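Local coordinates for protein mandelate racemase/muconate lactonizing enzyme (Jannaschia sp., PDB 4J3Z) that probably catalyses an isomerisation or related reaction on a carboxylate substrate, as in other enolase-superfamily enzymes, at residues G18-L26 and H310-W318. Residues are numbered along the deposited sequence; the frame is centred on the assembly and turned at random.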
ATOM      1  N   GLY D  18      45.844 -11.971  10.959  1.00 41.19           N
ATOM      2  CA  GLY D  18      44.942 -12.077   9.822  1.00 40.78           C
ATOM      3  C   GLY D  18      43.783 -11.088   9.823  1.00 42.23           C
ATOM      4  O   GLY D  18      42.689 -11.400   9.310  1.00 40.01           O
ATOM      5  N   TRP D  19      44.010  -9.905  10.405  1.00 41.59           N
ATOM      6  CA  TRP D  19      43.068  -8.798  10.271  1.00 42.09           C
ATOM      7  C   TRP D  19      43.077  -8.396   8.798  1.00 44.77           C
ATOM      8  O   TRP D  19      44.079  -7.874   8.289  1.00 47.56           O
ATOM      9  CB  TRP D  19      43.449  -7.590  11.144  1.00 42.48           C
ATOM     10  CG  TRP D  19      43.758  -7.847  12.619  1.00 43.43           C
ATOM     11  CD1 TRP D  19      44.691  -7.195  13.367  1.00 45.08           C
ATOM     12  CD2 TRP D  19      43.134  -8.801  13.503  1.00 43.41           C
ATOM     13  NE1 TRP D  19      44.695  -7.676  14.656  1.00 47.79           N
ATOM     14  CE2 TRP D  19      43.754  -8.666  14.766  1.00 46.06           C
ATOM     15  CE3 TRP D  19      42.122  -9.759  13.349  1.00 43.33           C
ATOM     16  CZ2 TRP D  19      43.393  -9.446  15.870  1.00 46.80           C
ATOM     17  CZ3 TRP D  19      41.765 -10.540  14.447  1.00 45.79           C
ATOM     18  CH2 TRP D  19      42.401 -10.376  15.692  1.00 46.54           C
ATOM     19  N   GLY D  20      41.969  -8.661   8.116  1.00 41.28           N
ATOM     20  CA  GLY D  20      41.885  -8.445   6.678  1.00 38.62           C
ATOM     21  C   GLY D  20      41.392  -9.668   5.926  1.00 37.10           C
ATOM     22  O   GLY D  20      40.806  -9.538   4.853  1.00 38.10           O
ATOM     23  N   GLY D  21      41.640 -10.847   6.488  1.00 36.24           N
ATOM     24  CA  GLY D  21      41.169 -12.110   5.934  1.00 36.51           C
ATOM     25  C   GLY D  21      42.271 -13.136   5.772  1.00 39.52           C
ATOM     26  O   GLY D  21      43.444 -12.835   6.012  1.00 40.95           O
ATOM     27  N   ARG D  22      41.887 -14.353   5.383  1.00 40.48           N
ATOM     28  CA  ARG D  22      42.832 -15.414   5.026  1.00 40.78           C
ATOM     29  C   ARG D  22      43.735 -15.029   3.851  1.00 39.76           C
ATOM     30  O   ARG D  22      44.942 -15.307   3.873  1.00 40.33           O
ATOM     31  CB  ARG D  22      42.092 -16.707   4.681  1.00 44.89           C
ATOM     32  CG  ARG D  22      41.890 -17.674   5.839  1.00 48.53           C
ATOM     33  CD  ARG D  22      41.857 -19.102   5.313  1.00 51.39           C
ATOM     34  NE  ARG D  22      41.499 -20.085   6.333  1.00 53.50           N
ATOM     35  CZ  ARG D  22      40.267 -20.540   6.550  1.00 56.25           C
ATOM     36  NH1 ARG D  22      39.250 -20.107   5.821  1.00 55.22           N
ATOM     37  NH2 ARG D  22      40.051 -21.442   7.501  1.00 59.92           N
ATOM     38  N   TYR D  23      43.146 -14.411   2.826  1.00 37.52           N
ATOM     39  CA  TYR D  23      43.888 -13.965   1.644  1.00 34.86           C
ATOM     40  C   TYR D  23      43.254 -12.740   0.997  1.00 34.45           C
ATOM     41  O   TYR D  23      42.033 -12.554   1.074  1.00 34.42           O
ATOM     42  CB  TYR D  23      43.999 -15.087   0.609  1.00 34.83           C
ATOM     43  CG  TYR D  23      42.674 -15.651   0.140  1.00 34.66           C
ATOM     44  CD1 TYR D  23      41.885 -14.965  -0.787  1.00 34.33           C
ATOM     45  CD2 TYR D  23      42.214 -16.877   0.616  1.00 34.32           C
ATOM     46  CE1 TYR D  23      40.678 -15.477  -1.221  1.00 34.82           C
ATOM     47  CE2 TYR D  23      41.011 -17.401   0.182  1.00 35.92           C
ATOM     48  CZ  TYR D  23      40.246 -16.695  -0.733  1.00 35.80           C
ATOM     49  OH  TYR D  23      39.046 -17.208  -1.166  1.00 35.38           O
ATOM     50  N   TRP D  24      44.086 -11.907   0.370  1.00 31.85           N
ATOM     51  CA  TRP D  24      43.592 -10.819  -0.473  1.00 29.70           C
ATOM     52  C   TRP D  24      43.869 -11.136  -1.931  1.00 29.15           C
ATOM     53  O   TRP D  24      44.864 -11.787  -2.242  1.00 28.71           O
ATOM     54  CB  TRP D  24      44.248  -9.490  -0.111  1.00 28.63           C
ATOM     55  CG  TRP D  24      44.081  -9.070   1.320  1.00 27.66           C
ATOM     56  CD1 TRP D  24      43.008  -9.313   2.135  1.00 28.35           C
ATOM     57  CD2 TRP D  24      45.011  -8.312   2.097  1.00 27.10           C
ATOM     58  NE1 TRP D  24      43.219  -8.753   3.374  1.00 28.72           N
ATOM     59  CE2 TRP D  24      44.438  -8.128   3.375  1.00 27.69           C
ATOM     60  CE3 TRP D  24      46.280  -7.778   1.844  1.00 27.72           C
ATOM     61  CZ2 TRP D  24      45.089  -7.435   4.394  1.00 27.37           C
ATOM     62  CZ3 TRP D  24      46.925  -7.075   2.861  1.00 27.47           C
ATOM     63  CH2 TRP D  24      46.329  -6.924   4.123  1.00 26.96           C
ATOM     64  N   LEU D  25      42.985 -10.669  -2.817  1.00 28.22           N
ATOM     65  CA  LEU D  25      43.118 -10.903  -4.247  1.00 27.70           C
ATOM     66  C   LEU D  25      43.363  -9.602  -4.992  1.00 27.75           C
ATOM     67  O   LEU D  25      42.430  -8.828  -5.256  1.00 26.89           O
ATOM     68  CB  LEU D  25      41.860 -11.588  -4.797  1.00 27.76           C
ATOM     69  CG  LEU D  25      41.761 -13.107  -4.738  1.00 27.46           C
ATOM     70  CD1 LEU D  25      40.315 -13.531  -4.488  1.00 29.25           C
ATOM     71  CD2 LEU D  25      42.296 -13.710  -6.025  1.00 25.40           C
ATOM     72  N   LEU D  26      44.622  -9.371  -5.353  1.00 28.65           N
ATOM     73  CA  LEU D  26      45.006  -8.119  -6.007  1.00 28.19           C
ATOM     74  C   LEU D  26      45.289  -8.319  -7.490  1.00 27.98           C
ATOM     75  O   LEU D  26      45.883  -9.325  -7.878  1.00 27.95           O
ATOM     76  CB  LEU D  26      46.230  -7.509  -5.328  1.00 27.49           C
ATOM     77  CG  LEU D  26      46.296  -7.395  -3.805  1.00 27.78           C
ATOM     78  CD1 LEU D  26      47.495  -6.540  -3.422  1.00 27.82           C
ATOM     79  CD2 LEU D  26      45.014  -6.820  -3.209  1.00 27.05           C
ATOM     80  N   HIS D 310      32.621  -0.517   3.107  1.00 24.02           N
ATOM     81  CA  HIS D 310      33.096  -1.684   3.839  1.00 23.60           C
ATOM     82  C   HIS D 310      34.580  -1.957   3.601  1.00 24.34           C
ATOM     83  O   HIS D 310      35.109  -1.632   2.538  1.00 24.69           O
ATOM     84  CB  HIS D 310      32.268  -2.887   3.384  1.00 24.23           C
ATOM     85  CG  HIS D 310      32.728  -4.198   3.937  1.00 24.60           C
ATOM     86  ND1 HIS D 310      33.618  -5.014   3.272  1.00 24.29           N
ATOM     87  CD2 HIS D 310      32.404  -4.843   5.081  1.00 24.58           C
ATOM     88  CE1 HIS D 310      33.828  -6.103   3.988  1.00 24.44           C
ATOM     89  NE2 HIS D 310      33.098  -6.027   5.086  1.00 24.86           N
ATOM     90  N   LEU D 311      35.254  -2.541   4.596  1.00 24.92           N
ATOM     91  CA  LEU D 311      36.623  -3.044   4.418  1.00 24.58           C
ATOM     92  C   LEU D 311      36.964  -4.229   5.319  1.00 25.28           C
ATOM     93  O   LEU D 311      37.200  -4.069   6.529  1.00 26.29           O
ATOM     94  CB  LEU D 311      37.679  -1.941   4.573  1.00 24.06           C
ATOM     95  CG  LEU D 311      39.126  -2.449   4.375  1.00 24.28           C
ATOM     96  CD1 LEU D 311      39.425  -2.801   2.914  1.00 23.73           C
ATOM     97  CD2 LEU D 311      40.153  -1.472   4.925  1.00 23.73           C
ATOM     98  N   TYR D 312      36.969  -5.415   4.720  1.00 24.85           N
ATOM     99  CA  TYR D 312      37.608  -6.579   5.308  1.00 26.12           C
ATOM    100  C   TYR D 312      38.505  -7.216   4.252  1.00 27.47           C
ATOM    101  O   TYR D 312      38.326  -8.374   3.870  1.00 28.97           O
ATOM    102  CB  TYR D 312      36.600  -7.579   5.860  1.00 27.81           C
ATOM    103  CG  TYR D 312      37.252  -8.636   6.728  1.00 30.82           C
ATOM    104  CD1 TYR D 312      37.878  -8.291   7.927  1.00 31.63           C
ATOM    105  CD2 TYR D 312      37.244  -9.982   6.350  1.00 32.89           C
ATOM    106  CE1 TYR D 312      38.483  -9.250   8.721  1.00 32.90           C
ATOM    107  CE2 TYR D 312      37.845 -10.950   7.140  1.00 33.63           C
ATOM    108  CZ  TYR D 312      38.463 -10.576   8.323  1.00 34.10           C
ATOM    109  OH  TYR D 312      39.060 -11.530   9.113  1.00 35.37           O
ATOM    110  N   ALA D 313      39.470  -6.428   3.792  1.00 26.83           N
ATOM    111  CA  ALA D 313      40.341  -6.798   2.690  1.00 27.96           C
ATOM    112  C   ALA D 313      41.609  -5.944   2.749  1.00 26.64           C
ATOM    113  O   ALA D 313      41.957  -5.414   3.811  1.00 26.66           O
ATOM    114  CB  ALA D 313      39.611  -6.617   1.360  1.00 28.76           C
ATOM    115  N   GLY D 314      42.287  -5.797   1.617  1.00 26.02           N
ATOM    116  CA  GLY D 314      43.593  -5.136   1.586  1.00 26.73           C
ATOM    117  C   GLY D 314      43.641  -3.632   1.374  1.00 27.18           C
ATOM    118  O   GLY D 314      42.611  -2.957   1.372  1.00 27.23           O
ATOM    119  N   PRO D 315      44.857  -3.095   1.178  1.00 27.53           N
ATOM    120  CA  PRO D 315      45.059  -1.656   1.084  1.00 27.37           C
ATOM    121  C   PRO D 315      44.664  -1.051  -0.277  1.00 28.17           C
ATOM    122  O   PRO D 315      44.604   0.180  -0.410  1.00 28.07           O
ATOM    123  CB  PRO D 315      46.556  -1.507   1.331  1.00 26.95           C
ATOM    124  CG  PRO D 315      47.154  -2.773   0.834  1.00 26.07           C
ATOM    125  CD  PRO D 315      46.122  -3.846   1.030  1.00 26.87           C
ATOM    126  N   VAL D 316      44.390  -1.898  -1.269  1.00 27.57           N
ATOM    127  CA  VAL D 316      43.912  -1.401  -2.556  1.00 28.06           C
ATOM    128  C   VAL D 316      42.423  -1.052  -2.493  1.00 28.57           C
ATOM    129  O   VAL D 316      42.046   0.085  -2.804  1.00 30.14           O
ATOM    130  CB  VAL D 316      44.255  -2.333  -3.742  1.00 28.50           C
ATOM    131  CG1 VAL D 316      43.733  -1.739  -5.038  1.00 28.44           C
ATOM    132  CG2 VAL D 316      45.763  -2.526  -3.854  1.00 28.56           C
ATOM    133  N   GLU D 317      41.583  -2.000  -2.074  1.00 26.82           N
ATOM    134  CA  GLU D 317      40.163  -1.706  -1.827  1.00 26.12           C
ATOM    135  C   GLU D 317      39.982  -0.568  -0.808  1.00 27.09           C
ATOM    136  O   GLU D 317      39.026   0.210  -0.911  1.00 27.60           O
ATOM    137  CB  GLU D 317      39.401  -2.956  -1.370  1.00 25.27           C
ATOM    138  CG  GLU D 317      37.887  -2.783  -1.265  1.00 24.36           C
ATOM    139  CD  GLU D 317      37.182  -4.020  -0.724  1.00 24.44           C
ATOM    140  OE1 GLU D 317      37.361  -4.334   0.469  1.00 24.61           O
ATOM    141  OE2 GLU D 317      36.436  -4.683  -1.489  1.00 24.11           O
ATOM    142  N   TRP D 318      40.890  -0.490   0.171  1.00 26.84           N
ATOM    143  CA  TRP D 318      40.915   0.600   1.153  1.00 26.26           C
ATOM    144  C   TRP D 318      41.107   1.950   0.481  1.00 27.38           C
ATOM    145  O   TRP D 318      40.315   2.869   0.698  1.00 27.57           O
ATOM    146  CB  TRP D 318      42.003   0.361   2.207  1.00 26.70           C
ATOM    147  CG  TRP D 318      42.472   1.606   2.969  1.00 25.88           C
ATOM    148  CD1 TRP D 318      43.716   2.171   2.925  1.00 25.06           C
ATOM    149  CD2 TRP D 318      41.700   2.411   3.873  1.00 24.88           C
ATOM    150  NE1 TRP D 318      43.767   3.275   3.742  1.00 24.74           N
ATOM    151  CE2 TRP D 318      42.545   3.443   4.340  1.00 24.33           C
ATOM    152  CE3 TRP D 318      40.377   2.364   4.330  1.00 25.04           C
ATOM    153  CZ2 TRP D 318      42.115   4.413   5.242  1.00 24.22           C
ATOM    154  CZ3 TRP D 318      39.949   3.329   5.232  1.00 25.18           C
ATOM    155  CH2 TRP D 318      40.817   4.342   5.676  1.00 24.93           C
TER
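The indole of Trp24 lies flat against the backbone of Ala313 and Gly314, joining the capping domain of an enolase-superfamily enzyme to its barrel domain. In this family the N-terminal domain supplies loops that close over the mouth of the barrel; here the loop 18-23 and the start of strand 24-31 meet the loop 310-314 that follows barrel strand 306-307 and leads into helix 315-327. Gly314, the N-cap residue, sets its CA 3.6 Å from the centroid of the six-membered ring of Trp24, a CH-pi contact only 15° off the normal. Glycine suits this place because a CB would press on the same ring. Ala313 C lies over the same face nearer the rim, while Pro315 CD comes obliquely to Trp24 CZ3 at 3.8 Å, the two side chains crossing at about a right angle. The indole has CG anti to its own carbonyl carbon (chi1 -57°), which turns NE1 toward Gly20. There Trp24 NE1 gives Gly20 O a weak hydrogen bond of 2.9 Å, bent to 146°. A leucine in place of Trp24 would probably leave Gly20 O without this donor and Gly314 CA without its flat platform. The second ring, Tyr312, has CG anti to its backbone N and lays one face over the Gly20-Gly21 peptide, with Gly20 CA 4.3 Å from its centroid. Both glycines have positive phi, at backbone angles where a side chain would be jammed against the preceding carbonyl, and a CB on Gly20 would also strike Trp24 CZ2. Glu40 of strand 36-41 accepts hydrogen bonds from Gly314 N and Glu317 N at the helix start. Gly20 O also receives a CA-H...O contact from Ala313 CA at 3.5 Å.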